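Local structure of Agap007691-pb (Anopheles gambiae, 5C98) at residues A[153-157]-A[158-162]; A[248-251]-A[252-256]. The protein is of unknown function but belongs to the serpin family, whose members are generally serine protease inhibitors, and so may act in mosquito immunity. All coordinates share one frame; numbering follows the deposited sequence.

Interaction 1. Residues A[153-157]-A[158-162]; sequences DFIGE and GDVFS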
ATOM      1  N   ASP A 153      -3.889 -14.697  -6.022  1.00 27.44           N
ATOM      2  CA  ASP A 153      -2.715 -14.939  -6.867  1.00 28.04           C
ATOM      3  C   ASP A 153      -1.695 -13.849  -6.552  1.00 26.18           C
ATOM      4  O   ASP A 153      -1.444 -12.931  -7.333  1.00 26.72           O
ATOM      5  CB  ASP A 153      -3.088 -14.949  -8.344  1.00 37.34           C
ATOM      6  CG  ASP A 153      -3.549 -16.308  -8.812  1.00 56.81           C
ATOM      7  OD1 ASP A 153      -2.680 -17.154  -9.112  1.00 65.86           O
ATOM      8  OD2 ASP A 153      -4.778 -16.528  -8.874  1.00 62.82           O
ATOM      9  N   PHE A 154      -1.106 -13.960  -5.372  1.00 24.80           N
ATOM     10  CA  PHE A 154      -0.237 -12.905  -4.882  1.00 23.80           C
ATOM     11  C   PHE A 154       0.958 -12.671  -5.816  1.00 24.05           C
ATOM     12  O   PHE A 154       1.343 -11.522  -6.061  1.00 23.65           O
ATOM     13  CB  PHE A 154       0.198 -13.267  -3.451  1.00 22.94           C
ATOM     14  CG  PHE A 154       0.882 -12.153  -2.743  1.00 21.86           C
ATOM     15  CD1 PHE A 154       2.196 -11.880  -3.012  1.00 21.62           C
ATOM     16  CD2 PHE A 154       0.217 -11.361  -1.824  1.00 21.59           C
ATOM     17  CE1 PHE A 154       2.843 -10.837  -2.408  1.00 22.93           C
ATOM     18  CE2 PHE A 154       0.891 -10.320  -1.193  1.00 20.17           C
ATOM     19  CZ  PHE A 154       2.186 -10.067  -1.492  1.00 22.02           C
ATOM     20  N   ILE A 155       1.590 -13.746  -6.308  1.00 24.74           N
ATOM     21  CA  ILE A 155       2.782 -13.650  -7.150  1.00 25.09           C
ATOM     22  C   ILE A 155       2.698 -14.738  -8.206  1.00 26.38           C
ATOM     23  O   ILE A 155       1.930 -15.694  -8.091  1.00 26.86           O
ATOM     24  CB  ILE A 155       4.155 -13.785  -6.426  1.00 24.41           C
ATOM     25  CG1 ILE A 155       4.140 -14.953  -5.439  1.00 24.25           C
ATOM     26  CG2 ILE A 155       4.591 -12.467  -5.762  1.00 23.29           C
ATOM     27  CD1 ILE A 155       5.535 -15.483  -5.143  1.00 25.87           C
ATOM     28  N   GLY A 156       3.503 -14.557  -9.253  1.00 26.99           N
ATOM     29  CA  GLY A 156       3.763 -15.596 -10.223  1.00 28.22           C
ATOM     30  C   GLY A 156       5.132 -16.214  -9.977  1.00 28.16           C
ATOM     31  O   GLY A 156       5.960 -15.703  -9.228  1.00 27.24           O
ATOM     32  N   GLU A 157       5.357 -17.354 -10.624  1.00 29.23           N
ATOM     33  CA  GLU A 157       6.640 -18.027 -10.472  1.00 29.35           C
ATOM     34  C   GLU A 157       7.798 -17.134 -10.893  1.00 29.21           C
ATOM     35  O   GLU A 157       8.890 -17.214 -10.312  1.00 28.73           O
ATOM     36  CB  GLU A 157       6.638 -19.325 -11.271  1.00 30.68           C
ATOM     37  CG  GLU A 157       5.982 -20.479 -10.537  1.00 30.70           C
ATOM     38  CD  GLU A 157       4.488 -20.609 -10.798  1.00 52.47           C
ATOM     39  OE1 GLU A 157       3.863 -19.647 -11.308  1.00 60.20           O
ATOM     40  OE2 GLU A 157       3.937 -21.692 -10.498  1.00 51.53           O
ATOM     41  N   GLY A 158       7.580 -16.269 -11.887  1.00 29.66           N
ATOM     42  CA  GLY A 158       8.634 -15.374 -12.324  1.00 29.61           C
ATOM     43  C   GLY A 158       9.117 -14.423 -11.245  1.00 29.88           C
ATOM     44  O   GLY A 158      10.262 -13.966 -11.284  1.00 31.59           O
ATOM     45  N   ASP A 159       8.262 -14.111 -10.264  1.00 27.23           N
ATOM     46  CA  ASP A 159       8.640 -13.145  -9.242  1.00 25.92           C
ATOM     47  C   ASP A 159       9.644 -13.722  -8.259  1.00 26.89           C
ATOM     48  O   ASP A 159      10.338 -12.959  -7.571  1.00 31.63           O
ATOM     49  CB  ASP A 159       7.395 -12.664  -8.483  1.00 25.61           C
ATOM     50  CG  ASP A 159       6.429 -11.904  -9.365  1.00 31.18           C
ATOM     51  OD1 ASP A 159       6.870 -10.948 -10.032  1.00 40.17           O
ATOM     52  OD2 ASP A 159       5.231 -12.271  -9.412  1.00 27.05           O
ATOM     53  N   VAL A 160       9.722 -15.047  -8.142  1.00 25.88           N
ATOM     54  CA  VAL A 160      10.643 -15.688  -7.211  1.00 25.44           C
ATOM     55  C   VAL A 160      11.749 -16.445  -7.923  1.00 26.40           C
ATOM     56  O   VAL A 160      12.635 -16.994  -7.259  1.00 26.17           O
ATOM     57  CB  VAL A 160       9.913 -16.614  -6.218  1.00 25.49           C
ATOM     58  CG1 VAL A 160       9.003 -15.807  -5.295  1.00 27.80           C
ATOM     59  CG2 VAL A 160       9.145 -17.702  -6.963  1.00 27.22           C
ATOM     60  N   PHE A 161      11.745 -16.465  -9.250  1.00 27.50           N
ATOM     61  CA  PHE A 161      12.689 -17.273 -10.002  1.00 28.59           C
ATOM     62  C   PHE A 161      14.090 -16.668  -9.993  1.00 28.39           C
ATOM     63  O   PHE A 161      14.262 -15.446 -10.035  1.00 27.85           O
ATOM     64  CB  PHE A 161      12.239 -17.365 -11.456  1.00 29.89           C
ATOM     65  CG  PHE A 161      13.281 -17.951 -12.342  1.00 31.08           C
ATOM     66  CD1 PHE A 161      13.420 -19.320 -12.431  1.00 31.89           C
ATOM     67  CD2 PHE A 161      14.168 -17.136 -13.029  1.00 31.41           C
ATOM     68  CE1 PHE A 161      14.411 -19.875 -13.202  1.00 38.23           C
ATOM     69  CE2 PHE A 161      15.157 -17.692 -13.811  1.00 32.58           C
ATOM     70  CZ  PHE A 161      15.280 -19.062 -13.895  1.00 33.38           C
ATOM     71  N   SER A 162      15.102 -17.543  -9.975  1.00 28.92           N
ATOM     72  CA  SER A 162      16.485 -17.126 -10.183  1.00 29.07           C
ATOM     73  C   SER A 162      17.279 -18.274 -10.783  1.00 30.32           C
ATOM     74  O   SER A 162      17.019 -19.437 -10.488  1.00 30.63           O
ATOM     75  CB  SER A 162      17.163 -16.684  -8.866  1.00 29.44           C
ATOM     76  OG  SER A 162      17.044 -17.648  -7.812  1.00 27.36           O
TER
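I155 and G156 meet D159 and V160 in a tight local turn that leads from the loop after helix 133-146 into the short helix 157-160. As in serpins generally, this is the connection from helix F (133-146) to strand 169-177 of sheet A. The turn is closed first by a side chain. D159 bends back along the chain, and its OD2 takes the amide hydrogen of G156 N at 2.9 Å with an N-H...O angle of 163°. OD2 has a second partner, K286 NZ, in a salt bridge; this positive charge would be expected to favour the ionised carboxylate. CG beside the backbone N (chi1 -64°) turns the D159 carboxylate back toward G156, where the amide bond fixes OD2. The arrangement is one half of a capping box, and only half, because G156 has no side chain to answer. Two backbone bonds follow, D159 N to G156 O at 3.0 Å and V160 N to E157 O at 3.2 Å. Each spans three residues, the 3-10 spacing, and in both the donor stands well above the carbonyl plane.

I155 runs alongside D159, antiparallel to it, its CB 3.5 Å from D159 OD2. The I155 and V160 side chains cross near a right angle, with CD1 of I155 3.5 Å from CG1 of V160, a tight carbon pair. Both side chains are buried: I155 rests on V140 of helix 133-146 and on F172 of strand 169-177, while V160 packs against M170 and F172 of the same strand.

Interaction 2. Residues A[248-251]-A[252-256]; sequences TELR and QIVNS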
ATOM      1  N   THR A 248      -6.956  19.804 -15.894  1.00 21.37           N
ATOM      2  CA  THR A 248      -5.780  19.454 -15.113  1.00 22.51           C
ATOM      3  C   THR A 248      -5.609  17.949 -15.151  1.00 20.70           C
ATOM      4  O   THR A 248      -6.567  17.203 -14.944  1.00 23.93           O
ATOM      5  CB  THR A 248      -5.948  19.897 -13.658  1.00 24.08           C
ATOM      6  OG1 THR A 248      -6.257  21.295 -13.626  1.00 30.18           O
ATOM      7  CG2 THR A 248      -4.695  19.639 -12.853  1.00 25.12           C
ATOM      8  N   GLU A 249      -4.382  17.516 -15.408  1.00 19.41           N
ATOM      9  CA  GLU A 249      -4.037  16.106 -15.463  1.00 18.74           C
ATOM     10  C   GLU A 249      -3.825  15.555 -14.052  1.00 16.90           C
ATOM     11  O   GLU A 249      -3.310  16.246 -13.177  1.00 17.00           O
ATOM     12  CB  GLU A 249      -2.712  15.952 -16.218  1.00 21.87           C
ATOM     13  CG  GLU A 249      -2.722  16.317 -17.691  1.00 27.21           C
ATOM     14  CD  GLU A 249      -3.437  15.296 -18.515  1.00 36.31           C
ATOM     15  OE1 GLU A 249      -3.292  14.086 -18.216  1.00 32.92           O
ATOM     16  OE2 GLU A 249      -4.151  15.697 -19.451  1.00 47.68           O
ATOM     17  N   LEU A 250      -4.218  14.304 -13.838  1.00 14.40           N
ATOM     18  CA  LEU A 250      -3.962  13.658 -12.559  1.00 14.76           C
ATOM     19  C   LEU A 250      -2.483  13.679 -12.218  1.00 15.72           C
ATOM     20  O   LEU A 250      -2.123  13.879 -11.066  1.00 14.80           O
ATOM     21  CB  LEU A 250      -4.537  12.249 -12.548  1.00 16.37           C
ATOM     22  CG  LEU A 250      -4.295  11.503 -11.234  1.00 16.46           C
ATOM     23  CD1 LEU A 250      -4.961  12.198 -10.039  1.00 16.34           C
ATOM     24  CD2 LEU A 250      -4.790  10.064 -11.340  1.00 16.09           C
ATOM     25  N   ARG A 251      -1.604  13.530 -13.212  1.00 14.73           N
ATOM     26  CA  ARG A 251      -0.171  13.530 -12.921  1.00 15.51           C
ATOM     27  C   ARG A 251       0.251  14.803 -12.204  1.00 15.88           C
ATOM     28  O   ARG A 251       1.161  14.774 -11.359  1.00 16.27           O
ATOM     29  CB  ARG A 251       0.624  13.390 -14.209  1.00 18.87           C
ATOM     30  CG  ARG A 251       2.101  13.188 -14.023  1.00 28.23           C
ATOM     31  CD  ARG A 251       2.778  13.069 -15.382  1.00 38.79           C
ATOM     32  NE  ARG A 251       2.681  14.327 -16.125  1.00 49.61           N
ATOM     33  CZ  ARG A 251       1.741  14.622 -17.020  1.00 49.81           C
ATOM     34  NH1 ARG A 251       0.786  13.754 -17.325  1.00 54.98           N
ATOM     35  NH2 ARG A 251       1.758  15.803 -17.616  1.00 51.54           N
ATOM     36  N   GLN A 252      -0.393  15.933 -12.512  1.00 16.25           N
ATOM     37  CA  GLN A 252      -0.032  17.171 -11.831  1.00 16.85           C
ATOM     38  C   GLN A 252      -0.356  17.106 -10.341  1.00 18.78           C
ATOM     39  O   GLN A 252       0.415  17.583  -9.505  1.00 18.14           O
ATOM     40  CB  GLN A 252      -0.757  18.354 -12.476  1.00 22.45           C
ATOM     41  CG  GLN A 252      -0.296  19.696 -11.955  1.00 34.20           C
ATOM     42  CD  GLN A 252      -1.116  20.846 -12.501  1.00 40.25           C
ATOM     43  OE1 GLN A 252      -1.435  20.892 -13.691  1.00 43.70           O
ATOM     44  NE2 GLN A 252      -1.468  21.781 -11.630  1.00 41.71           N
ATOM     45  N   ILE A 253      -1.501  16.529  -9.981  1.00 14.82           N
ATOM     46  CA  ILE A 253      -1.851  16.383  -8.574  1.00 14.82           C
ATOM     47  C   ILE A 253      -0.883  15.424  -7.897  1.00 15.68           C
ATOM     48  O   ILE A 253      -0.386  15.683  -6.801  1.00 15.65           O
ATOM     49  CB  ILE A 253      -3.308  15.883  -8.444  1.00 17.00           C
ATOM     50  CG1 ILE A 253      -4.337  17.015  -8.624  1.00 17.80           C
ATOM     51  CG2 ILE A 253      -3.568  15.261  -7.064  1.00 18.12           C
ATOM     52  CD1 ILE A 253      -4.343  17.719  -9.931  1.00 20.32           C
ATOM     53  N   VAL A 254      -0.628  14.281  -8.526  1.00 14.56           N
ATOM     54  CA  VAL A 254       0.212  13.264  -7.913  1.00 13.49           C
ATOM     55  C   VAL A 254       1.608  13.819  -7.668  1.00 16.27           C
ATOM     56  O   VAL A 254       2.197  13.602  -6.604  1.00 16.63           O
ATOM     57  CB  VAL A 254       0.299  12.031  -8.823  1.00 16.52           C
ATOM     58  CG1 VAL A 254       1.399  11.048  -8.321  1.00 15.05           C
ATOM     59  CG2 VAL A 254      -1.023  11.338  -8.900  1.00 15.07           C
ATOM     60  N   ASN A 255       2.148  14.572  -8.633  1.00 15.67           N
ATOM     61  CA  ASN A 255       3.501  15.076  -8.456  1.00 16.26           C
ATOM     62  C   ASN A 255       3.551  16.274  -7.520  1.00 17.84           C
ATOM     63  O   ASN A 255       4.580  16.526  -6.876  1.00 18.83           O
ATOM     64  CB  ASN A 255       4.100  15.415  -9.806  1.00 16.93           C
ATOM     65  CG  ASN A 255       4.597  14.193 -10.513  1.00 24.78           C
ATOM     66  OD1 ASN A 255       5.136  13.284  -9.880  1.00 27.75           O
ATOM     67  ND2 ASN A 255       4.423  14.155 -11.825  1.00 33.37           N
ATOM     68  N   SER A 256       2.469  17.018  -7.408  1.00 16.14           N
ATOM     69  CA  SER A 256       2.439  18.228  -6.596  0.50 14.92           C
ATOM     70  C   SER A 256       2.249  17.951  -5.112  1.00 16.46           C
ATOM     71  O   SER A 256       2.756  18.707  -4.273  1.00 18.85           O
ATOM     72  CB  SER A 256       1.293  19.127  -7.061  0.50 13.95           C
ATOM     73  OG  SER A 256       1.527  19.697  -8.343  0.50 16.08           O
TER
HETATM   74  O   HOH W   1      -2.207  19.514 -15.716  1.00 29.03           O
HETATM   75  O   HOH W   2       3.433  16.452 -13.670  1.00 33.08           O
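L250 O and R251 O each accept a near-straight backbone bond across the contact. V254 N reaches L250 O at 3.0 Å with an N-H...O angle of 169°, and N255 N reaches R251 O at 2.9 Å. Both span four residues, the alpha-helical spacing. Ahead of them, Q252 N makes a weak bond to E249 O. The next carbonyl after R251 O, that of Q252, continues the pattern by accepting from S256 N at 3.0 Å.

Water extends this network along the outer side. One molecule accepts from E249 N and donates to Q252 OE1 at 2.6 Å, tying the amide before the helix to a side chain in its first turn. A second accepts from N255 ND2 and, weakly, from R251 NE. R251 and N255 lie obliquely, guanidinium and amide planes 64° apart, with CG of R251 3.3 Å from ND2 of N255. The far end of the arginine is engaged by a salt bridge from NH1 to E35.

The stretch is the whole of the short helix 250-256 with its lead-in, E249 in the N-cap position. This is helix G of the serpin fold, which follows strand 237-244 of sheet B and packs on that sheet. T248, just before the cap, folds its methyl over the turn. Because CG2 lies opposite the backbone N, it meets I253 CD1 at 3.5 Å, the two side chains crossing near a right angle, and also comes 3.6 Å from Q252 OE1. On the inner side L250 CG touches V254 CG2 at 4.0 Å. Both residues continue onto M355 of strand 354-360, while I253 packs on L242 and P244.

In the fold
Read from the N terminus, the two contacts occur in series: interaction 1 is complete before interaction 2 begins, and neither nests in nor crosses the other. Interaction 1 lies at the end of the loop that follows helix 133-146 and leads into helix 157-160, which it seats beside strand 169-177, close to K286 of strand 270-287. Interaction 2 starts helix 250-256 after strand 237-244 and lays it over strands 237-244 and 354-360. Their centres are 32 Å apart and their nearest atoms about 22 Å apart, so they do not touch. Each fastens a short helix to a different group of strands, and each centre lies 19 Å from that of the chain.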